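Local coordinates for protein endo-1,4-b-d-mannanase (PDB 1QNR) that hydrolyses internal beta-1,4-mannosidic bonds of mannans as an endo-acting glycoside hydrolase of family 5, at residues G19-T24 / G302-Q307; C29-N34 / R54-N59; H35-S40 / D310-G315; T239-P244 / V273-G278. All blocks are in the same frame, centred on the assembly; numbering follows the deposited sequence.

Interaction 1: G19-T24 / G302-Q307; sequences GYFAGT and GDMFWQ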
loop_
_atom_site.group_PDB
_atom_site.type_symbol
_atom_site.label_atom_id
_atom_site.label_comp_id
_atom_site.label_asym_id
_atom_site.label_seq_id
_atom_site.Cartn_x
_atom_site.Cartn_y
_atom_site.Cartn_z
ATOM N N GLY A 19 12.428 -6.466 -14.319
ATOM C CA GLY A 19 11.585 -7.658 -14.424
ATOM C C GLY A 19 10.482 -7.730 -13.313
ATOM O O GLY A 19 10.483 -6.899 -12.411
ATOM N N TYR A 20 9.576 -8.658 -13.489
ATOM C CA TYR A 20 8.455 -8.867 -12.538
ATOM C C TYR A 20 8.950 -9.143 -11.117
ATOM O O TYR A 20 9.963 -9.825 -10.929
ATOM C CB TYR A 20 7.684 -10.104 -13.044
ATOM C CG TYR A 20 6.312 -10.265 -12.338
ATOM C CD1 TYR A 20 6.161 -10.982 -11.161
ATOM C CD2 TYR A 20 5.178 -9.707 -12.949
ATOM C CE1 TYR A 20 4.899 -11.147 -10.545
ATOM C CE2 TYR A 20 3.900 -9.833 -12.355
ATOM C CZ TYR A 20 3.778 -10.540 -11.172
ATOM O OH TYR A 20 2.536 -10.722 -10.560
ATOM N N PHE A 21 8.210 -8.607 -10.094
ATOM C CA PHE A 21 8.594 -8.852 -8.701
ATOM C C PHE A 21 7.421 -9.435 -7.921
ATOM O O PHE A 21 6.235 -9.169 -8.207
ATOM C CB PHE A 21 9.065 -7.552 -8.000
ATOM C CG PHE A 21 7.964 -6.575 -7.613
ATOM C CD1 PHE A 21 7.258 -6.673 -6.421
ATOM C CD2 PHE A 21 7.643 -5.528 -8.487
ATOM C CE1 PHE A 21 6.205 -5.783 -6.123
ATOM C CE2 PHE A 21 6.610 -4.618 -8.180
ATOM C CZ PHE A 21 5.921 -4.713 -6.980
ATOM N N ALA A 22 7.769 -10.211 -6.884
ATOM C CA ALA A 22 6.778 -10.579 -5.842
ATOM C C ALA A 22 7.117 -9.836 -4.562
ATOM O O ALA A 22 8.284 -9.697 -4.171
ATOM C CB ALA A 22 6.734 -12.094 -5.565
ATOM N N GLY A 23 6.041 -9.393 -3.862
ATOM C CA GLY A 23 6.211 -8.740 -2.543
ATOM C C GLY A 23 5.077 -9.162 -1.570
ATOM O O GLY A 23 4.337 -10.105 -1.871
ATOM N N THR A 24 4.987 -8.468 -0.440
ATOM C CA THR A 24 3.930 -8.799 0.552
ATOM C C THR A 24 3.520 -7.544 1.335
ATOM O O THR A 24 4.260 -6.557 1.359
ATOM C CB THR A 24 4.461 -9.885 1.550
ATOM O OG1 THR A 24 3.369 -10.323 2.415
ATOM C CG2 THR A 24 5.574 -9.329 2.496
ATOM N N GLY A 302 4.094 -6.419 -10.956
ATOM C CA GLY A 302 4.396 -7.309 -9.760
ATOM C C GLY A 302 3.073 -7.485 -8.982
ATOM O O GLY A 302 2.045 -6.925 -9.324
ATOM N N ASP A 303 3.177 -8.316 -7.904
ATOM C CA ASP A 303 2.007 -8.595 -7.037
ATOM C C ASP A 303 2.425 -8.793 -5.576
ATOM O O ASP A 303 3.588 -9.138 -5.295
ATOM C CB ASP A 303 1.205 -9.850 -7.491
ATOM C CG ASP A 303 1.996 -11.150 -7.192
ATOM O OD1 ASP A 303 1.886 -11.700 -6.077
ATOM O OD2 ASP A 303 2.685 -11.625 -8.127
ATOM N N MET A 304 1.494 -8.423 -4.650
ATOM C CA MET A 304 1.777 -8.461 -3.180
ATOM C C MET A 304 0.566 -9.008 -2.481
ATOM O O MET A 304 -0.500 -8.350 -2.361
ATOM C CB MET A 304 2.067 -7.012 -2.670
ATOM C CG MET A 304 3.190 -6.372 -3.520
ATOM S SD MET A 304 3.537 -4.621 -3.230
ATOM C CE MET A 304 4.245 -4.759 -1.625
ATOM N N PHE A 305 0.657 -10.227 -1.922
ATOM C CA PHE A 305 -0.478 -10.800 -1.199
ATOM C C PHE A 305 -0.732 -10.067 0.123
ATOM O O PHE A 305 0.193 -9.496 0.746
ATOM C CB PHE A 305 -0.295 -12.317 -0.950
ATOM C CG PHE A 305 0.896 -12.722 -0.081
ATOM C CD1 PHE A 305 2.171 -12.854 -0.605
ATOM C CD2 PHE A 305 0.723 -12.871 1.300
ATOM C CE1 PHE A 305 3.226 -13.297 0.198
ATOM C CE2 PHE A 305 1.825 -13.283 2.107
ATOM C CZ PHE A 305 3.072 -13.444 1.561
ATOM N N TRP A 306 -2.021 -10.095 0.561
ATOM C CA TRP A 306 -2.384 -9.665 1.920
ATOM C C TRP A 306 -2.600 -10.913 2.751
ATOM O O TRP A 306 -3.561 -11.700 2.413
ATOM C CB TRP A 306 -3.677 -8.771 1.884
ATOM C CG TRP A 306 -4.018 -8.304 3.289
ATOM C CD1 TRP A 306 -4.719 -8.993 4.249
ATOM C CD2 TRP A 306 -3.688 -7.030 3.888
ATOM N NE1 TRP A 306 -4.811 -8.246 5.406
ATOM C CE2 TRP A 306 -4.195 -7.006 5.208
ATOM C CE3 TRP A 306 -3.014 -5.889 3.401
ATOM C CZ2 TRP A 306 -4.028 -5.949 6.074
ATOM C CZ3 TRP A 306 -2.907 -4.764 4.256
ATOM C CH2 TRP A 306 -3.387 -4.784 5.587
ATOM N N GLN A 307 -1.767 -11.308 3.743
ATOM C CA GLN A 307 -0.661 -10.494 4.259
ATOM C C GLN A 307 0.344 -11.431 4.952
ATOM O O GLN A 307 0.043 -12.604 5.263
ATOM C CB GLN A 307 -1.156 -9.489 5.323
ATOM C CG GLN A 307 -1.808 -10.145 6.594
ATOM C CD GLN A 307 -2.061 -9.132 7.722
ATOM O OE1 GLN A 307 -1.367 -8.154 7.959
ATOM N NE2 GLN A 307 -3.134 -9.404 8.538
HETATM O O HOH W 1 3.432 -12.106 -3.763
#
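Two aromatic faces meet at G302 CA: the Y20 ring, whose centroid lies 3.7 Å from that atom, and the F21 ring, 3.9 Å away by the same measure. Glycine suits this place because a CB on G302 would run into F21 CE2. At the edge of the Y20 ring, near its plane, sits D303 OD2; Y20 OH donates to D303 OD2 over 2.6 Å, meeting the anti lone pair of that carboxylate oxygen. M304 occupies the edge of the F21 ring, with SD in a Met-aromatic contact and CG 4.0 Å from F21 CE1. The F305 ring has T24 OG1 3.2 Å above one face and a water at its edge; that water lies within hydrogen-bonding distance of D303 OD1 and G23 O.

These are the first and last strands of the TIM barrel, 21-25 and 300-309, running parallel and so closing the ring of strands. Their ladder includes D303 N to F21 O, 3.2 Å, and G23 N to D303 O, 2.9 Å. F21 and M304 face V52 on strand 52-54, while A22 and F305 meet helix 330-343.

D303 CG lies between its backbone N and carbonyl carbon (chi1 72°), bringing OD2 within reach of both Y20 OH and H339, while OD1 binds Y277 OH. Exchanging Y20 for a phenylalanine would probably leave D303 OD2 one donor short and take from S294 OG its bond to the phenol.

Interaction 2: C29-N34 / R54-N59; sequences CSFLTN and RVWGFN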
loop_
_atom_site.group_PDB
_atom_site.type_symbol
_atom_site.label_atom_id
_atom_site.label_comp_id
_atom_site.label_asym_id
_atom_site.label_seq_id
_atom_site.Cartn_x
_atom_site.Cartn_y
_atom_site.Cartn_z
ATOM N N CYS A 29 4.405 -4.082 10.622
ATOM C CA CYS A 29 5.853 -3.975 10.804
ATOM C C CYS A 29 6.270 -2.591 11.322
ATOM O O CYS A 29 7.181 -2.378 12.151
ATOM C CB CYS A 29 6.501 -4.230 9.377
ATOM S SG CYS A 29 6.740 -6.037 8.905
ATOM N N SER A 30 5.496 -1.547 10.871
ATOM C CA SER A 30 5.787 -0.152 11.289
ATOM C C SER A 30 5.574 0.152 12.760
ATOM O O SER A 30 6.037 1.225 13.196
ATOM C CB SER A 30 4.753 0.825 10.557
ATOM O OG SER A 30 4.969 0.599 9.151
ATOM N N PHE A 31 4.871 -0.725 13.499
ATOM C CA PHE A 31 4.534 -0.410 14.899
ATOM C C PHE A 31 5.279 -1.347 15.863
ATOM O O PHE A 31 5.008 -1.334 17.075
ATOM C CB PHE A 31 2.985 -0.556 15.074
ATOM C CG PHE A 31 2.162 0.193 14.032
ATOM C CD1 PHE A 31 2.563 1.484 13.624
ATOM C CD2 PHE A 31 0.955 -0.342 13.585
ATOM C CE1 PHE A 31 1.760 2.160 12.650
ATOM C CE2 PHE A 31 0.156 0.364 12.699
ATOM C CZ PHE A 31 0.578 1.590 12.179
ATOM N N LEU A 32 6.180 -2.158 15.358
ATOM C CA LEU A 32 7.015 -3.021 16.242
ATOM C C LEU A 32 7.974 -2.135 17.050
ATOM O O LEU A 32 8.729 -1.335 16.468
ATOM C CB LEU A 32 7.791 -4.020 15.367
ATOM C CG LEU A 32 6.932 -5.050 14.651
ATOM C CD1 LEU A 32 7.789 -5.855 13.647
ATOM C CD2 LEU A 32 6.201 -6.038 15.578
ATOM N N THR A 33 8.101 -2.381 18.359
ATOM C CA THR A 33 9.003 -1.543 19.168
ATOM C C THR A 33 10.320 -2.246 19.482
ATOM O O THR A 33 11.304 -1.571 19.868
ATOM C CB THR A 33 8.407 -1.141 20.524
ATOM O OG1 THR A 33 8.041 -2.287 21.298
ATOM C CG2 THR A 33 7.250 -0.163 20.303
ATOM N N ASN A 34 10.403 -3.564 19.315
ATOM C CA ASN A 34 11.659 -4.264 19.539
ATOM C C ASN A 34 12.376 -4.392 18.181
ATOM O O ASN A 34 11.836 -5.084 17.280
ATOM C CB ASN A 34 11.294 -5.623 20.176
ATOM C CG ASN A 34 12.552 -6.381 20.531
ATOM O OD1 ASN A 34 13.665 -6.052 20.151
ATOM N ND2 ASN A 34 12.395 -7.403 21.376
ATOM N N ARG A 54 4.913 -3.683 1.832
ATOM C CA ARG A 54 4.005 -2.505 2.024
ATOM C C ARG A 54 3.756 -2.349 3.519
ATOM O O ARG A 54 3.299 -3.315 4.189
ATOM C CB ARG A 54 2.764 -2.706 1.153
ATOM C CG ARG A 54 1.804 -1.471 1.239
ATOM C CD ARG A 54 0.886 -1.515 -0.011
ATOM N NE ARG A 54 -0.224 -0.522 0.062
ATOM C CZ ARG A 54 -1.453 -0.799 0.561
ATOM N NH1 ARG A 54 -1.715 -1.995 1.116
ATOM N NH2 ARG A 54 -2.395 0.144 0.428
ATOM N N VAL A 55 4.070 -1.169 4.091
ATOM C CA VAL A 55 3.960 -0.929 5.597
ATOM C C VAL A 55 3.129 0.327 5.799
ATOM O O VAL A 55 3.164 1.245 4.935
ATOM C CB VAL A 55 5.380 -0.817 6.226
ATOM C CG1 VAL A 55 6.200 -2.095 5.938
ATOM C CG2 VAL A 55 6.162 0.427 5.771
ATOM N N TRP A 56 2.438 0.455 6.957
ATOM C CA TRP A 56 1.679 1.750 7.160
ATOM C C TRP A 56 2.633 2.903 7.466
ATOM O O TRP A 56 3.529 2.835 8.319
ATOM C CB TRP A 56 0.654 1.606 8.297
ATOM C CG TRP A 56 -0.614 0.839 7.932
ATOM C CD1 TRP A 56 -1.594 0.593 8.866
ATOM C CD2 TRP A 56 -1.095 0.312 6.668
ATOM N NE1 TRP A 56 -2.670 -0.007 8.245
ATOM C CE2 TRP A 56 -2.385 -0.219 6.917
ATOM C CE3 TRP A 56 -0.538 0.223 5.358
ATOM C CZ2 TRP A 56 -3.198 -0.793 5.911
ATOM C CZ3 TRP A 56 -1.374 -0.386 4.372
ATOM C CH2 TRP A 56 -2.696 -0.913 4.620
ATOM N N GLY A 57 2.375 4.068 6.831
ATOM C CA GLY A 57 3.138 5.295 7.154
ATOM C C GLY A 57 2.358 6.267 8.010
ATOM O O GLY A 57 2.789 7.458 8.121
ATOM N N PHE A 58 1.314 5.791 8.694
ATOM C CA PHE A 58 0.435 6.574 9.529
ATOM C C PHE A 58 0.069 5.808 10.806
ATOM O O PHE A 58 0.109 4.578 10.857
ATOM C CB PHE A 58 -0.925 6.896 8.766
ATOM C CG PHE A 58 -1.627 5.650 8.204
ATOM C CD1 PHE A 58 -2.471 4.875 9.056
ATOM C CD2 PHE A 58 -1.436 5.237 6.898
ATOM C CE1 PHE A 58 -3.071 3.729 8.538
ATOM C CE2 PHE A 58 -2.066 4.096 6.366
ATOM C CZ PHE A 58 -2.883 3.339 7.206
ATOM N N ASN A 59 -0.287 6.636 11.829
ATOM C CA ASN A 59 -0.890 6.093 13.070
ATOM C C ASN A 59 -1.442 7.329 13.791
ATOM O O ASN A 59 -0.771 8.071 14.539
ATOM C CB ASN A 59 0.183 5.316 13.912
ATOM C CG ASN A 59 -0.459 4.557 15.060
ATOM O OD1 ASN A 59 -1.440 5.020 15.646
ATOM N ND2 ASN A 59 0.063 3.377 15.457
#
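The loops that follow the first two barrel strands, 21-25 and 52-54, are joined where S30 OG donates a hydrogen bond of 2.8 Å to W56 O. The hydroxyl approaches at a C=O...donor angle of 129°, tilted 23° from the carbonyl plane. It gets there because OG lies beside the backbone N of S30 (chi1 -59°), a position that also sets it 3.3 Å from V55 CB. A serine fits well, being small enough to leave room for V55 and polar enough to engage the carbonyl.

Next to it, the F31 ring meets F58 O at its edge, in plane, with CZ 3.3 Å from that oxygen. F58 O is buried and has no hydrogen-bond partner in the model, so the weakly positive C-H rim of the ring probably offers it a mild electrostatic partner instead. N59 ND2 lies 3.5 Å above one face of the F31 ring, the amide steeply inclined to it.

In a TIM barrel such loops at the C-terminal ends of the strands surround the active-site cleft. W56 CB packs 3.9 Å from F31 CZ, but the indole turns away from this contact, one face against F58 CZ and its NE1 hydrogen-bonded to a glycerol, probably from the crystallisation liquor. On the other flank C29 CB rests 4.1 Å from V55 CG1, while the sulfur of C29 is tied to C26 in a disulfide.

Interaction 3: H35-S40 / D310-G315; sequences HADVDS and DTFANG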
loop_
_atom_site.group_PDB
_atom_site.type_symbol
_atom_site.label_atom_id
_atom_site.label_comp_id
_atom_site.label_asym_id
_atom_site.label_seq_id
_atom_site.Cartn_x
_atom_site.Cartn_y
_atom_site.Cartn_z
ATOM N N HIS A 35 13.555 -3.817 17.997
ATOM C CA HIS A 35 14.309 -3.928 16.730
ATOM C C HIS A 35 14.564 -5.339 16.327
ATOM O O HIS A 35 14.590 -5.670 15.098
ATOM C CB HIS A 35 15.720 -3.273 16.949
ATOM C CG HIS A 35 15.558 -1.776 17.089
ATOM N ND1 HIS A 35 16.648 -0.987 17.406
ATOM C CD2 HIS A 35 14.486 -0.963 16.969
ATOM C CE1 HIS A 35 16.227 0.273 17.473
ATOM N NE2 HIS A 35 14.925 0.337 17.221
ATOM N N ALA A 36 14.728 -6.273 17.238
ATOM C CA ALA A 36 15.000 -7.657 16.894
ATOM C C ALA A 36 13.816 -8.258 16.125
ATOM O O ALA A 36 14.045 -9.138 15.325
ATOM C CB ALA A 36 15.306 -8.542 18.124
ATOM N N ASP A 37 12.583 -7.785 16.415
ATOM C CA ASP A 37 11.402 -8.314 15.741
ATOM C C ASP A 37 11.248 -7.774 14.319
ATOM O O ASP A 37 10.826 -8.505 13.407
ATOM C CB ASP A 37 10.157 -8.005 16.580
ATOM C CG ASP A 37 10.161 -8.663 17.968
ATOM O OD1 ASP A 37 10.954 -9.590 18.206
ATOM O OD2 ASP A 37 9.332 -8.165 18.791
ATOM N N VAL A 38 11.678 -6.540 14.048
ATOM C CA VAL A 38 11.741 -6.063 12.651
ATOM C C VAL A 38 12.830 -6.849 11.918
ATOM O O VAL A 38 12.586 -7.357 10.769
ATOM C CB VAL A 38 12.109 -4.551 12.610
ATOM C CG1 VAL A 38 12.332 -4.078 11.165
ATOM C CG2 VAL A 38 11.037 -3.713 13.308
ATOM N N ASP A 39 13.998 -7.107 12.537
ATOM C CA ASP A 39 15.094 -7.775 11.809
ATOM C C ASP A 39 14.747 -9.231 11.518
ATOM O O ASP A 39 14.987 -9.712 10.394
ATOM C CB ASP A 39 16.391 -7.677 12.633
ATOM C CG ASP A 39 16.903 -6.195 12.565
ATOM O OD1 ASP A 39 16.781 -5.418 11.604
ATOM O OD2 ASP A 39 17.480 -5.813 13.517
ATOM N N SER A 40 14.075 -9.964 12.466
ATOM C CA SER A 40 13.773 -11.358 12.112
ATOM C C SER A 40 12.717 -11.436 11.016
ATOM O O SER A 40 12.810 -12.272 10.109
ATOM C CB SER A 40 13.383 -12.193 13.354
ATOM O OG SER A 40 12.271 -11.653 14.051
ATOM N N ASP A 310 4.084 -13.549 11.050
ATOM C CA ASP A 310 5.376 -14.102 11.537
ATOM C C ASP A 310 5.342 -14.183 13.063
ATOM O O ASP A 310 4.344 -13.806 13.727
ATOM C CB ASP A 310 6.542 -13.179 11.064
ATOM C CG ASP A 310 7.787 -13.992 10.707
ATOM O OD1 ASP A 310 8.123 -15.009 11.397
ATOM O OD2 ASP A 310 8.484 -13.577 9.725
ATOM N N THR A 311 6.387 -14.761 13.658
ATOM C CA THR A 311 6.487 -14.909 15.102
ATOM C C THR A 311 7.868 -14.507 15.581
ATOM O O THR A 311 8.819 -14.386 14.726
ATOM C CB THR A 311 6.198 -16.379 15.542
ATOM O OG1 THR A 311 7.254 -17.254 15.089
ATOM C CG2 THR A 311 4.848 -16.863 15.026
ATOM N N PHE A 312 8.023 -14.172 16.860
ATOM C CA PHE A 312 9.221 -13.476 17.351
ATOM C C PHE A 312 10.014 -14.329 18.350
ATOM O O PHE A 312 9.557 -15.366 18.846
ATOM C CB PHE A 312 8.745 -12.163 17.998
ATOM C CG PHE A 312 7.854 -11.335 17.088
ATOM C CD1 PHE A 312 8.247 -11.056 15.743
ATOM C CD2 PHE A 312 6.656 -10.827 17.552
ATOM C CE1 PHE A 312 7.382 -10.319 14.914
ATOM C CE2 PHE A 312 5.849 -10.056 16.704
ATOM C CZ PHE A 312 6.176 -9.837 15.359
ATOM N N ALA A 313 11.260 -13.882 18.661
ATOM C CA ALA A 313 12.126 -14.658 19.562
ATOM C C ALA A 313 11.498 -14.996 20.906
ATOM O O ALA A 313 11.886 -16.047 21.507
ATOM C CB ALA A 313 13.464 -13.914 19.785
ATOM N N ASN A 314 10.635 -14.128 21.460
ATOM C CA ASN A 314 10.023 -14.404 22.767
ATOM C C ASN A 314 8.779 -15.292 22.685
ATOM O O ASN A 314 8.122 -15.505 23.732
ATOM C CB ASN A 314 9.712 -13.070 23.435
ATOM C CG ASN A 314 8.555 -12.336 22.786
ATOM O OD1 ASN A 314 8.147 -12.595 21.642
ATOM N ND2 ASN A 314 7.920 -11.359 23.460
ATOM N N GLY A 315 8.434 -15.809 21.490
ATOM C CA GLY A 315 7.244 -16.665 21.407
ATOM C C GLY A 315 5.975 -15.904 21.067
ATOM O O GLY A 315 4.948 -16.573 20.902
HETATM O O HOH W 2 12.292 -11.770 16.880
HETATM O O HOH W 3 11.035 -11.089 20.629
HETATM O O HOH W 4 8.248 -9.608 20.743
HETATM O O HOH W 5 9.978 -12.547 12.865
#
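D37 lays its carboxylate over one face of the F312 ring, the two planes 17° apart and stacked. Its CB stands 4.1 Å from the ring centroid, and OD1 comes within 3.4 Å of F312 CB. F312 holds CG anti to its carbonyl carbon (chi1 -52°), which turns the ring toward the helix and brings S40 OG to its edge, 4.4 Å from CD1.

Around this core, waters carry the polar links. One accepts a hydrogen bond from A313 N, donates to D37 OD1 and also meets S40 OG; a second joins D37 OD1 to N314 N; another donates to T311 O, 2.9 Å away, and reaches S40 OG. The amides of A313 and N314 are presented by a type I turn from F312 to G315, closed by G315 N to F312 O at 2.9 Å, where glycine suits the positive phi. Just before the turn, D310 OD1 accepts from T311 N and OD2 bonds to H44 and W308.

With an alanine here in place of F312, the face of D37 would probably lose its cover and L32 and W28 a neighbour. Helix 35-47 thus meets the loop after strand 300-309 through one stacked pair and a film of water, and donors among those waters probably offset the cost of holding a negative carboxylate over an aromatic face.

Interaction 4: T239-P244 / V273-G278; sequences TFHLYP and VFEEYG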
loop_
_atom_site.group_PDB
_atom_site.type_symbol
_atom_site.label_atom_id
_atom_site.label_comp_id
_atom_site.label_asym_id
_atom_site.label_seq_id
_atom_site.Cartn_x
_atom_site.Cartn_y
_atom_site.Cartn_z
ATOM N N THR A 239 -2.437 0.956 -9.044
ATOM C CA THR A 239 -2.616 -0.092 -8.025
ATOM C C THR A 239 -4.039 -0.631 -8.095
ATOM O O THR A 239 -5.016 0.108 -8.371
ATOM C CB THR A 239 -2.418 0.476 -6.563
ATOM O OG1 THR A 239 -3.210 1.675 -6.371
ATOM C CG2 THR A 239 -0.923 0.816 -6.342
ATOM N N PHE A 240 -4.195 -1.934 -7.785
ATOM C CA PHE A 240 -5.565 -2.469 -7.600
ATOM C C PHE A 240 -5.529 -3.611 -6.571
ATOM O O PHE A 240 -4.460 -4.212 -6.348
ATOM C CB PHE A 240 -6.273 -2.938 -8.872
ATOM C CG PHE A 240 -5.582 -4.076 -9.590
ATOM C CD1 PHE A 240 -4.570 -3.848 -10.491
ATOM C CD2 PHE A 240 -5.971 -5.387 -9.337
ATOM C CE1 PHE A 240 -3.912 -4.873 -11.215
ATOM C CE2 PHE A 240 -5.314 -6.475 -10.032
ATOM C CZ PHE A 240 -4.289 -6.174 -10.971
ATOM N N HIS A 241 -6.642 -3.816 -5.850
ATOM C CA HIS A 241 -6.756 -4.825 -4.781
ATOM C C HIS A 241 -7.881 -5.849 -5.150
ATOM O O HIS A 241 -8.521 -5.599 -6.142
ATOM C CB HIS A 241 -7.125 -4.127 -3.434
ATOM C CG HIS A 241 -6.100 -3.093 -2.955
ATOM N ND1 HIS A 241 -6.287 -2.341 -1.803
ATOM C CD2 HIS A 241 -4.925 -2.621 -3.449
ATOM C CE1 HIS A 241 -5.262 -1.552 -1.569
ATOM N NE2 HIS A 241 -4.412 -1.661 -2.601
ATOM N N LEU A 242 -7.970 -6.958 -4.381
ATOM C CA LEU A 242 -8.969 -7.965 -4.837
ATOM C C LEU A 242 -9.434 -8.780 -3.599
ATOM O O LEU A 242 -8.677 -9.548 -2.980
ATOM C CB LEU A 242 -8.383 -8.934 -5.841
ATOM C CG LEU A 242 -9.205 -10.185 -6.256
ATOM C CD1 LEU A 242 -10.549 -9.744 -6.900
ATOM C CD2 LEU A 242 -8.400 -11.044 -7.262
ATOM N N TYR A 243 -10.753 -8.660 -3.311
ATOM C CA TYR A 243 -11.359 -9.384 -2.178
ATOM C C TYR A 243 -12.784 -9.844 -2.496
ATOM O O TYR A 243 -13.765 -9.218 -2.098
ATOM C CB TYR A 243 -11.401 -8.475 -0.929
ATOM C CG TYR A 243 -9.995 -8.144 -0.332
ATOM C CD1 TYR A 243 -9.333 -9.079 0.430
ATOM C CD2 TYR A 243 -9.434 -6.917 -0.609
ATOM C CE1 TYR A 243 -8.064 -8.772 0.947
ATOM C CE2 TYR A 243 -8.148 -6.597 -0.151
ATOM C CZ TYR A 243 -7.518 -7.506 0.653
ATOM O OH TYR A 243 -6.280 -7.223 1.258
ATOM N N PRO A 244 -12.870 -10.955 -3.255
ATOM C CA PRO A 244 -14.216 -11.495 -3.618
ATOM C C PRO A 244 -15.119 -11.742 -2.405
ATOM O O PRO A 244 -16.356 -11.483 -2.527
ATOM C CB PRO A 244 -13.872 -12.788 -4.336
ATOM C CG PRO A 244 -12.499 -12.548 -4.937
ATOM C CD PRO A 244 -11.789 -11.775 -3.812
ATOM N N VAL A 273 0.468 -2.586 -10.360
ATOM C CA VAL A 273 0.840 -3.442 -9.215
ATOM C C VAL A 273 -0.454 -4.014 -8.606
ATOM O O VAL A 273 -1.377 -3.253 -8.227
ATOM C CB VAL A 273 1.646 -2.689 -8.124
ATOM C CG1 VAL A 273 1.936 -3.570 -6.883
ATOM C CG2 VAL A 273 2.986 -2.206 -8.702
ATOM N N PHE A 274 -0.501 -5.347 -8.551
ATOM C CA PHE A 274 -1.611 -6.102 -7.931
ATOM C C PHE A 274 -1.295 -6.080 -6.410
ATOM O O PHE A 274 -0.549 -6.960 -5.921
ATOM C CB PHE A 274 -1.638 -7.491 -8.547
ATOM C CG PHE A 274 -2.634 -8.519 -8.115
ATOM C CD1 PHE A 274 -3.818 -8.117 -7.481
ATOM C CD2 PHE A 274 -2.431 -9.879 -8.364
ATOM C CE1 PHE A 274 -4.762 -9.112 -7.150
ATOM C CE2 PHE A 274 -3.345 -10.875 -8.009
ATOM C CZ PHE A 274 -4.534 -10.460 -7.416
ATOM N N GLU A 275 -1.724 -5.026 -5.722
ATOM C CA GLU A 275 -1.120 -4.602 -4.439
ATOM C C GLU A 275 -1.681 -5.254 -3.185
ATOM O O GLU A 275 -0.978 -5.244 -2.159
ATOM C CB GLU A 275 -1.282 -3.059 -4.361
ATOM C CG GLU A 275 -0.665 -2.403 -3.112
ATOM C CD GLU A 275 -0.866 -0.888 -3.096
ATOM O OE1 GLU A 275 -2.020 -0.414 -3.063
ATOM O OE2 GLU A 275 0.219 -0.192 -3.017
ATOM N N GLU A 276 -2.908 -5.800 -3.242
ATOM C CA GLU A 276 -3.455 -6.595 -2.144
ATOM C C GLU A 276 -4.366 -7.673 -2.702
ATOM O O GLU A 276 -5.112 -7.348 -3.664
ATOM C CB GLU A 276 -4.321 -5.798 -1.145
ATOM C CG GLU A 276 -3.658 -4.658 -0.351
ATOM C CD GLU A 276 -4.594 -4.034 0.624
ATOM O OE1 GLU A 276 -5.711 -4.599 0.896
ATOM O OE2 GLU A 276 -4.342 -2.930 1.180
ATOM N N TYR A 277 -4.419 -8.855 -2.104
ATOM C CA TYR A 277 -5.439 -9.856 -2.497
ATOM C C TYR A 277 -5.517 -10.934 -1.409
ATOM O O TYR A 277 -4.527 -11.223 -0.728
ATOM C CB TYR A 277 -5.130 -10.496 -3.859
ATOM C CG TYR A 277 -3.776 -11.140 -4.004
ATOM C CD1 TYR A 277 -3.492 -12.480 -3.678
ATOM C CD2 TYR A 277 -2.672 -10.421 -4.531
ATOM C CE1 TYR A 277 -2.251 -13.053 -3.856
ATOM C CE2 TYR A 277 -1.426 -10.983 -4.710
ATOM C CZ TYR A 277 -1.177 -12.306 -4.365
ATOM O OH TYR A 277 0.081 -12.893 -4.526
ATOM N N GLY A 278 -6.690 -11.575 -1.325
ATOM C CA GLY A 278 -6.796 -12.732 -0.408
ATOM C C GLY A 278 -8.122 -13.444 -0.668
ATOM O O GLY A 278 -9.117 -12.813 -1.086
#
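E275 holds CG anti to its backbone N (chi1 -178°) and stays extended, so it runs beside H241, pointing the same way. E276 instead sets CG beside its backbone N (chi1 -62°), which lifts its chain over the imidazole. H241 NE2 therefore donates to E275 OE1 over 2.7 Å, nearly straight at 173°, in the ring plane and onto the anti lone pair. E276 CG stands over the centre of the H241 ring, 3.6 Å from the centroid, with the carboxylate stacked almost parallel to it. Y243 OH donates a hydrogen bond to E276 OE1, also 2.7 Å, on the anti side but out of the carboxylate plane. Because H241 ND1 binds E169, both imidazole nitrogens are engaged, which should hold the ring against a flip.

Strands 238-242 and 272-277 are parallel neighbours of the TIM barrel. In family 5 the nucleophile is a glutamate at the C-terminal end of the seventh strand, and the position of E276 is consistent with that place; Y243 touches a bound beta-D-mannopyranose. R54 makes salt bridges to OE2 of both E275 and E276.

The ladder runs through F240 N to V273 O at 3.1 Å and E275 N to F240 O at 2.9 Å, but E276 N is buried without a partner. On the side facing helix 253-267, large apolar residues suit the packing: the F240 and F274 rings are near parallel but slid apart, with F240 CE2 3.4 Å from F274 CD1. L242 CB meets the edge of the F274 ring, whose face is covered by Y277 CD2.

From the N terminus, strand 21-25 opens interaction 1, and the loop behind it supplies 29-34 of interaction 2 and leads into helix 35-47, whose start belongs to interaction 3. Interaction 2 closes soonest, at 54-59, well within the span of interaction 1. Much later 239-244 and 273-278 close interaction 4, which falls inside the spans of both interactions 1 and 3. Interaction 1 closes at 302-307 and interaction 3 at 310-315, so these two cross, as do 2 and 3. Interactions 1 and 4 share the barrel sheet, where strand 300-309 lies next to 272-277. A charged link joins the end of the second strand, in interaction 2, to the seventh, in interaction 4, while L32 joins interaction 2 to 3.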